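PDB 3WMR: proline iminopeptidase from Streptomyces halstedii, which hydrolyses amide bonds, interacts with polyketide substrates through a hydrophobic tunnel, and may also release N-terminal proline from peptides. Local coordinates for residues V306-D309 with Y310-L314; S58-D61 with Y62-M66. All coordinates share one frame; numbering follows the deposited sequence.

Contact 1: V306-D309 with Y310-L314; sequences VMID and YLESL
The last turns of the C-terminal helix 300-312 of the alpha/beta-hydrolase fold bring Met307 against Leu311 and Ile308 against Glu312. Three successive i to i+4 bonds identify the backbone as alpha-helical: Tyr310 N reaches Val306 O at 3.1 Å, Leu311 N reaches Met307 O at 2.7 Å, and Glu312 N reaches Ile308 O at 2.9 Å. The middle one is the straightest, with an N-H...O angle of 168°. Leu311 has CG beside its own backbone N and opposite the carbonyl carbon (chi1 -71°), which turns the isobutyl group back toward the preceding turn, with Leu311 CG 3.3 Å from Met307 O. Met307 doubles back through bends at chi2 and chi3, and its CE meets Leu311 CD1 at 4.2 Å, the two chains running aslant to each other. Cutting Leu311 down to an alanine would probably deprive the Met307 methyl of this neighbour and open a gap beside Trp74 and Val121. On another side of the helix, Ile308 CG2 lies 4.1 Å from Glu312 CG, the two chains extending alongside in the same direction; the carboxylate beyond is drawn off into a salt bridge with Lys46. Ser313 OG donates to Tyr310 O at 2.8 Å, lying in the carbonyl plane on a lone pair, and also bonds Arg284. The helix rests on the sheet: Val306, Met307 and Tyr310 touch Met259 of strand 258-263, while Met307 and Leu311 reach Phe123 and Val121, respectively, of strand 120-125. Tyr310 bonds Pro257 O through its hydroxyl and touches Arg284 of strand 283-288.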
loop_
_atom_site.group_PDB
_atom_site.type_symbol
_atom_site.label_atom_id
_atom_site.label_comp_id
_atom_site.label_asym_id
_atom_site.label_seq_id
_atom_site.Cartn_x
_atom_site.Cartn_y
_atom_site.Cartn_z
ATOM N N VAL A 306 -3.720 -16.641 5.814
ATOM C CA VAL A 306 -3.792 -15.669 6.904
ATOM C C VAL A 306 -4.964 -14.725 6.674
ATOM O O VAL A 306 -5.767 -14.511 7.565
ATOM C CB VAL A 306 -2.475 -14.895 7.066
ATOM C CG1 VAL A 306 -2.653 -13.700 8.008
ATOM C CG2 VAL A 306 -1.398 -15.817 7.605
ATOM N N MET A 307 -5.083 -14.224 5.451
ATOM C CA MET A 307 -6.182 -13.358 5.074
ATOM C C MET A 307 -7.541 -14.021 5.251
ATOM O O MET A 307 -8.430 -13.463 5.892
ATOM C CB MET A 307 -6.006 -12.872 3.638
ATOM C CG MET A 307 -4.973 -11.764 3.486
ATOM S SD MET A 307 -5.421 -10.258 4.390
ATOM C CE MET A 307 -6.924 -9.788 3.551
ATOM N N ILE A 308 -7.706 -15.224 4.708
ATOM C CA ILE A 308 -8.987 -15.917 4.827
ATOM C C ILE A 308 -9.384 -16.143 6.289
ATOM O O ILE A 308 -10.551 -15.954 6.656
ATOM C CB ILE A 308 -8.977 -17.263 4.070
ATOM C CG1 ILE A 308 -8.850 -17.019 2.570
ATOM C CG2 ILE A 308 -10.240 -18.065 4.367
ATOM C CD1 ILE A 308 -9.940 -16.162 1.970
ATOM N N ASP A 309 -8.411 -16.541 7.115
ATOM C CA ASP A 309 -8.619 -16.737 8.556
ATOM C C ASP A 309 -9.132 -15.451 9.236
ATOM O O ASP A 309 -10.099 -15.475 10.002
ATOM C CB ASP A 309 -7.311 -17.208 9.193
ATOM C CG ASP A 309 -7.480 -17.637 10.636
ATOM O OD1 ASP A 309 -7.720 -18.845 10.865
ATOM O OD2 ASP A 309 -7.373 -16.769 11.541
ATOM N N TYR A 310 -8.492 -14.327 8.928
ATOM C CA TYR A 310 -8.931 -13.033 9.450
ATOM C C TYR A 310 -10.319 -12.687 8.890
ATOM O O TYR A 310 -11.235 -12.319 9.645
ATOM C CB TYR A 310 -7.919 -11.926 9.089
ATOM C CG TYR A 310 -8.493 -10.540 9.259
ATOM C CD1 TYR A 310 -8.590 -9.961 10.525
ATOM C CD2 TYR A 310 -9.001 -9.836 8.175
ATOM C CE1 TYR A 310 -9.153 -8.709 10.706
ATOM C CE2 TYR A 310 -9.567 -8.586 8.345
ATOM C CZ TYR A 310 -9.644 -8.022 9.616
ATOM O OH TYR A 310 -10.203 -6.761 9.789
ATOM N N LEU A 311 -10.480 -12.799 7.571
ATOM C CA LEU A 311 -11.740 -12.404 6.927
ATOM C C LEU A 311 -12.955 -13.203 7.449
ATOM O O LEU A 311 -14.036 -12.639 7.632
ATOM C CB LEU A 311 -11.638 -12.491 5.383
ATOM C CG LEU A 311 -10.755 -11.448 4.675
ATOM C CD1 LEU A 311 -10.585 -11.815 3.216
ATOM C CD2 LEU A 311 -11.329 -10.041 4.783
ATOM N N GLU A 312 -12.776 -14.495 7.713
ATOM C CA GLU A 312 -13.866 -15.336 8.215
ATOM C C GLU A 312 -14.336 -14.925 9.621
ATOM O O GLU A 312 -15.508 -15.087 9.935
ATOM C CB GLU A 312 -13.493 -16.824 8.183
ATOM C CG GLU A 312 -13.465 -17.430 6.783
ATOM C CD GLU A 312 -14.834 -17.512 6.126
ATOM O OE1 GLU A 312 -15.782 -18.009 6.770
ATOM O OE2 GLU A 312 -14.961 -17.078 4.956
ATOM N N SER A 313 -13.449 -14.365 10.440
ATOM C CA SER A 313 -13.844 -13.872 11.769
ATOM C C SER A 313 -14.839 -12.715 11.684
ATOM O O SER A 313 -15.486 -12.403 12.669
ATOM C CB SER A 313 -12.618 -13.471 12.623
ATOM O OG SER A 313 -12.088 -12.198 12.268
ATOM N N LEU A 314 -14.968 -12.097 10.507
ATOM C CA LEU A 314 -15.855 -10.952 10.298
ATOM C C LEU A 314 -17.232 -11.293 9.729
ATOM O O LEU A 314 -18.002 -10.380 9.489
ATOM C CB LEU A 314 -15.204 -9.948 9.340
ATOM C CG LEU A 314 -13.794 -9.492 9.657
ATOM C CD1 LEU A 314 -13.304 -8.609 8.525
ATOM C CD2 LEU A 314 -13.776 -8.758 10.993
#

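Contact 2: S58-D61 with Y62-M66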
loop_
_atom_site.group_PDB
_atom_site.type_symbol
_atom_site.label_atom_id
_atom_site.label_comp_id
_atom_site.label_asym_id
_atom_site.label_seq_id
_atom_site.Cartn_x
_atom_site.Cartn_y
_atom_site.Cartn_z
ATOM N N SER A 58 1.463 4.488 -6.823
ATOM C CA SER A 58 1.684 3.158 -7.346
ATOM C C SER A 58 0.406 2.756 -8.111
ATOM O O SER A 58 -0.399 3.624 -8.470
ATOM C CB SER A 58 2.018 2.219 -6.189
ATOM O OG SER A 58 2.306 0.918 -6.652
ATOM N N THR A 59 0.227 1.473 -8.406
ATOM C CA THR A 59 -0.987 1.019 -9.056
ATOM C C THR A 59 -1.443 -0.287 -8.424
ATOM O O THR A 59 -0.722 -0.886 -7.626
ATOM C CB THR A 59 -0.810 0.856 -10.587
ATOM O OG1 THR A 59 0.165 -0.169 -10.875
ATOM C CG2 THR A 59 -0.398 2.172 -11.235
ATOM N N HIS A 60 -2.642 -0.719 -8.788
ATOM C CA HIS A 60 -3.235 -1.950 -8.251
ATOM C C HIS A 60 -2.526 -3.215 -8.708
ATOM O O HIS A 60 -2.720 -4.280 -8.120
ATOM C CB HIS A 60 -4.686 -2.091 -8.714
ATOM C CG HIS A 60 -4.819 -2.646 -10.105
ATOM N ND1 HIS A 60 -4.656 -1.872 -11.236
ATOM C CD2 HIS A 60 -5.062 -3.904 -10.544
ATOM C CE1 HIS A 60 -4.799 -2.630 -12.311
ATOM N NE2 HIS A 60 -5.043 -3.868 -11.917
ATOM N N ASP A 61 -1.735 -3.101 -9.773
ATOM C CA ASP A 61 -1.262 -4.277 -10.533
ATOM C C ASP A 61 -0.510 -5.292 -9.688
ATOM O O ASP A 61 -0.778 -6.483 -9.773
ATOM C CB ASP A 61 -0.370 -3.843 -11.712
ATOM C CG ASP A 61 -1.109 -2.985 -12.711
ATOM O OD1 ASP A 61 -1.481 -3.506 -13.788
ATOM O OD2 ASP A 61 -1.315 -1.789 -12.421
ATOM N N TYR A 62 0.429 -4.824 -8.874
ATOM C CA TYR A 62 1.203 -5.713 -7.979
ATOM C C TYR A 62 0.356 -6.424 -6.909
ATOM O O TYR A 62 0.839 -7.344 -6.256
ATOM C CB TYR A 62 2.368 -4.949 -7.321
ATOM C CG TYR A 62 1.968 -4.110 -6.103
ATOM C CD1 TYR A 62 1.315 -2.899 -6.263
ATOM C CD2 TYR A 62 2.263 -4.529 -4.799
ATOM C CE1 TYR A 62 0.930 -2.135 -5.170
ATOM C CE2 TYR A 62 1.890 -3.751 -3.686
ATOM C CZ TYR A 62 1.217 -2.559 -3.888
ATOM O OH TYR A 62 0.819 -1.771 -2.829
ATOM N N LEU A 63 -0.896 -5.994 -6.723
ATOM C CA LEU A 63 -1.809 -6.646 -5.778
ATOM C C LEU A 63 -2.709 -7.694 -6.433
ATOM O O LEU A 63 -3.592 -8.236 -5.762
ATOM C CB LEU A 63 -2.679 -5.597 -5.058
ATOM C CG LEU A 63 -1.942 -4.648 -4.117
ATOM C CD1 LEU A 63 -2.894 -3.630 -3.516
ATOM C CD2 LEU A 63 -1.237 -5.406 -3.005
ATOM N N LEU A 64 -2.489 -8.001 -7.720
ATOM C CA LEU A 64 -3.437 -8.841 -8.488
ATOM C C LEU A 64 -3.527 -10.281 -7.983
ATOM O O LEU A 64 -4.554 -10.904 -8.119
ATOM C CB LEU A 64 -3.109 -8.837 -9.989
ATOM C CG LEU A 64 -3.668 -7.649 -10.769
ATOM C CD1 LEU A 64 -3.057 -7.596 -12.173
ATOM C CD2 LEU A 64 -5.187 -7.710 -10.835
ATOM N N ALA A 65 -2.473 -10.770 -7.353
ATOM C CA ALA A 65 -2.493 -12.055 -6.642
ATOM C C ALA A 65 -3.676 -12.245 -5.699
ATOM O O ALA A 65 -4.158 -13.359 -5.501
ATOM C CB ALA A 65 -1.208 -12.209 -5.857
ATOM N N MET A 66 -4.149 -11.154 -5.115
ATOM C CA MET A 66 -5.215 -11.216 -4.128
ATOM C C MET A 66 -6.609 -11.534 -4.682
ATOM O O MET A 66 -7.577 -11.626 -3.920
ATOM C CB MET A 66 -5.224 -9.909 -3.326
ATOM C CG MET A 66 -3.943 -9.742 -2.526
ATOM S SD MET A 66 -3.959 -8.325 -1.404
ATOM C CE MET A 66 -5.379 -8.730 -0.396
#
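The imidazole of His60 has the carboxylate carbon of Asp61 over one face, with Asp61 CG 3.7 Å above the His60 ring plane and displaced toward its rim, while Leu64 comes in at the ring's edge. There a leucine methyl lies in the plane of the ring, Leu64 CD2 being 3.8 Å from His60 CD2. Beyond the segments, the ring meets Trp35 with planes inclined at about 35°, and ND1 bonds Asp80. The phenol of Tyr62 is bordered differently: Leu63 CG sits 3.8 Å above one face, off-centre, and Thr59 O approaches the edge, 3.2 Å from Tyr62 CD1. With CG placed between backbone N and carbonyl carbon (chi1 81°), the Tyr62 ring folds back alongside Ser58 and Thr59. Asp61 OD2 accepts from Thr59 OG1 at 2.7 Å on its anti side, somewhat out of the carboxylate plane. Leu63 N bonds His60 O at 2.9 Å and Leu64 N bonds Asp61 O at 3.1 Å; both span i to i+3, which marks a 3-10 turn, and both N-H groups approach from above the carbonyl plane. Tyr62 OH bonds Gln125 OE1 and Gly54 N, so the ring is pinned at its far end too. Residues 58-66 directly follow the HGGPG sequence after strand 49-52, a motif that in S33 peptidases belongs to the oxyanion-hole region.

Contact 2 lies near the middle of the molecule, its centre about 9 Å from that of the chain, whereas contact 1 is peripheral at about 19 Å. Their centres are about 20 Å apart, yet their nearest atoms are about 4 Å apart without touching. Strand 120-125 relates them: Phe123 touches both Met307 of contact 1 and Met66 of contact 2. That strand leads directly to Ser126, the predicted nucleophile. The Tyr62 side chain comes within about 5 Å of that of Ser126 and about 6 Å of that of His293, so Tyr62 brings contact 2 to the border of the probable catalytic site. Residues 306-314, by contrast, lie away from it and pack against strands 120-125, 258-263 and 283-288.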